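Local structure of glycosyl hydrolase, family 31/fibronectin type III domain protein (Clostridium perfringens, 4UAP) at residues 87-92 with 103-108. The protein is a carbohydrate-binding module of a family 31 glycoside hydrolase that binds N-acetylgalactosamine and probably helps direct the enzyme to galactose-containing glycans. Numbering follows the deposited sequence.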
loop_
_atom_site.group_PDB
_atom_site.type_symbol
_atom_site.label_atom_id
_atom_site.label_comp_id
_atom_site.label_asym_id
_atom_site.label_seq_id
_atom_site.Cartn_x
_atom_site.Cartn_y
_atom_site.Cartn_z
ATOM N N MET A 87 -0.102 -8.714 0.774
ATOM C CA MET A 87 -0.012 -8.199 2.136
ATOM C C MET A 87 -0.864 -9.046 3.101
ATOM O O MET A 87 -1.963 -9.493 2.753
ATOM C CB MET A 87 -0.461 -6.729 2.160
ATOM C CG MET A 87 0.078 -5.896 3.339
ATOM S SD MET A 87 -0.266 -4.126 3.093
ATOM C CE MET A 87 -2.043 -4.146 2.937
ATOM N N LYS A 88 -0.344 -9.270 4.304
ATOM C CA LYS A 88 -1.051 -10.022 5.337
ATOM C C LYS A 88 -1.355 -9.141 6.544
ATOM O O LYS A 88 -2.336 -9.362 7.250
ATOM C CB LYS A 88 -0.227 -11.228 5.786
ATOM C CG LYS A 88 -0.958 -12.123 6.790
ATOM C CD LYS A 88 -0.103 -13.308 7.241
ATOM C CE LYS A 88 -0.930 -14.285 8.070
ATOM N NZ LYS A 88 -0.107 -15.405 8.619
ATOM N N LYS A 89 -0.492 -8.150 6.780
ATOM C CA LYS A 89 -0.598 -7.283 7.950
ATOM C C LYS A 89 -0.094 -5.878 7.639
ATOM O O LYS A 89 0.940 -5.699 7.001
ATOM C CB LYS A 89 0.188 -7.872 9.122
ATOM C CG LYS A 89 0.049 -7.121 10.435
ATOM C CD LYS A 89 0.734 -7.939 11.529
ATOM C CE LYS A 89 0.964 -7.155 12.798
ATOM N NZ LYS A 89 1.646 -8.024 13.815
ATOM N N VAL A 90 -0.825 -4.882 8.111
ATOM C CA VAL A 90 -0.551 -3.506 7.740
ATOM C C VAL A 90 -0.863 -2.608 8.911
ATOM O O VAL A 90 -1.709 -2.931 9.747
ATOM C CB VAL A 90 -1.390 -3.081 6.505
ATOM C CG1 VAL A 90 -2.885 -3.057 6.840
ATOM C CG2 VAL A 90 -0.917 -1.736 5.928
ATOM N N LYS A 91 -0.168 -1.484 8.984
ATOM C CA LYS A 91 -0.554 -0.446 9.920
ATOM C C LYS A 91 -0.556 0.879 9.186
ATOM O O LYS A 91 -0.006 0.997 8.086
ATOM C CB LYS A 91 0.395 -0.398 11.127
ATOM C CG LYS A 91 1.835 -0.037 10.786
ATOM C CD LYS A 91 2.653 0.243 12.051
ATOM C CE LYS A 91 4.052 0.719 11.679
ATOM N NZ LYS A 91 4.942 0.893 12.861
ATOM N N ALA A 92 -1.166 1.887 9.791
ATOM C CA ALA A 92 -1.164 3.199 9.173
ATOM C C ALA A 92 -1.220 4.297 10.225
ATOM O O ALA A 92 -1.730 4.101 11.333
ATOM C CB ALA A 92 -2.324 3.330 8.198
ATOM N N LEU A 103 -3.810 5.147 13.134
ATOM C CA LEU A 103 -4.999 4.628 12.461
ATOM C C LEU A 103 -5.149 3.124 12.672
ATOM O O LEU A 103 -6.113 2.516 12.215
ATOM C CB LEU A 103 -4.957 4.944 10.966
ATOM C CG LEU A 103 -4.768 6.425 10.648
ATOM C CD1 LEU A 103 -4.706 6.632 9.140
ATOM C CD2 LEU A 103 -5.905 7.239 11.259
ATOM N N GLY A 104 -4.182 2.525 13.350
ATOM C CA GLY A 104 -4.308 1.139 13.739
ATOM C C GLY A 104 -3.777 0.136 12.735
ATOM O O GLY A 104 -3.328 0.473 11.634
ATOM N N GLU A 105 -3.859 -1.125 13.129
ATOM C CA GLU A 105 -3.262 -2.211 12.380
ATOM C C GLU A 105 -4.354 -3.147 11.911
ATOM O O GLU A 105 -5.348 -3.347 12.607
ATOM C CB GLU A 105 -2.238 -2.940 13.254
ATOM C CG GLU A 105 -1.837 -4.325 12.771
ATOM C CD GLU A 105 -1.072 -5.107 13.843
ATOM O OE1 GLU A 105 -0.058 -4.582 14.363
ATOM O OE2 GLU A 105 -1.496 -6.241 14.174
ATOM N N LYS A 106 -4.192 -3.694 10.716
ATOM C CA LYS A 106 -5.107 -4.720 10.246
ATOM C C LYS A 106 -4.294 -5.963 9.950
ATOM O O LYS A 106 -3.279 -5.887 9.255
ATOM C CB LYS A 106 -5.885 -4.239 9.022
ATOM C CG LYS A 106 -6.937 -3.182 9.383
ATOM C CD LYS A 106 -7.691 -2.670 8.169
ATOM C CE LYS A 106 -8.391 -1.346 8.485
ATOM N NZ LYS A 106 -9.314 -1.449 9.648
ATOM N N ALA A 107 -4.722 -7.099 10.504
ATOM C CA ALA A 107 -3.948 -8.339 10.412
ATOM C C ALA A 107 -4.746 -9.469 9.763
ATOM O O ALA A 107 -5.955 -9.349 9.569
ATOM C CB ALA A 107 -3.463 -8.758 11.801
ATOM N N ASN A 108 -4.051 -10.556 9.419
ATOM C CA ASN A 108 -4.668 -11.723 8.795
ATOM C C ASN A 108 -5.509 -11.351 7.586
ATOM O O ASN A 108 -6.615 -11.855 7.392
ATOM C CB ASN A 108 -5.508 -12.475 9.821
ATOM C CG ASN A 108 -4.693 -12.898 11.020
ATOM O OD1 ASN A 108 -4.866 -12.375 12.121
ATOM N ND2 ASN A 108 -3.775 -13.830 10.807
HETATM O O HOH W 1 1.758 -6.228 15.558
#
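Lys89 reaches across the hairpin of strands 87-96 and 99-106 to Glu105. With CG anti to the backbone N (chi1 -175°) and the rest of the chain extended, its CB and CG lie near Lys106 O, 3.7 Å from Lys89 CG, which also meets Ala107 CB and Glu105 CG. CD and CE then run up to the Glu105 carboxylate, CE doubtfully close. Lys89 NZ stands 3.6 Å from Glu105 OE2, a long salt bridge; a water sits between Lys89 NZ and Glu105 OE1, its distance to NZ suspiciously short. Beneath this crossing, Val90 and Lys106 form a hydrogen-bonded antiparallel pair: Val90 N to Lys106 O is 2.9 Å (N-H...O 155°) and Lys106 N to Val90 O is 2.8 Å. Val90 CG1 lies 3.9 Å from Lys106 CB, on the face turned to Tyr116 of strand 113-118 in the other sheet of the beta-sandwich. A classic beta bulge sets Leu103 and Gly104 together opposite Ala92; Leu103 N donates to Ala92 O (2.9 Å, a more bent 146°), while Ala92 CB meets Leu103 CB at 4.1 Å. Backbone bonds thus probably do most of the joining of this outermost strand, the long ion pair adding little at the solvent-facing surface.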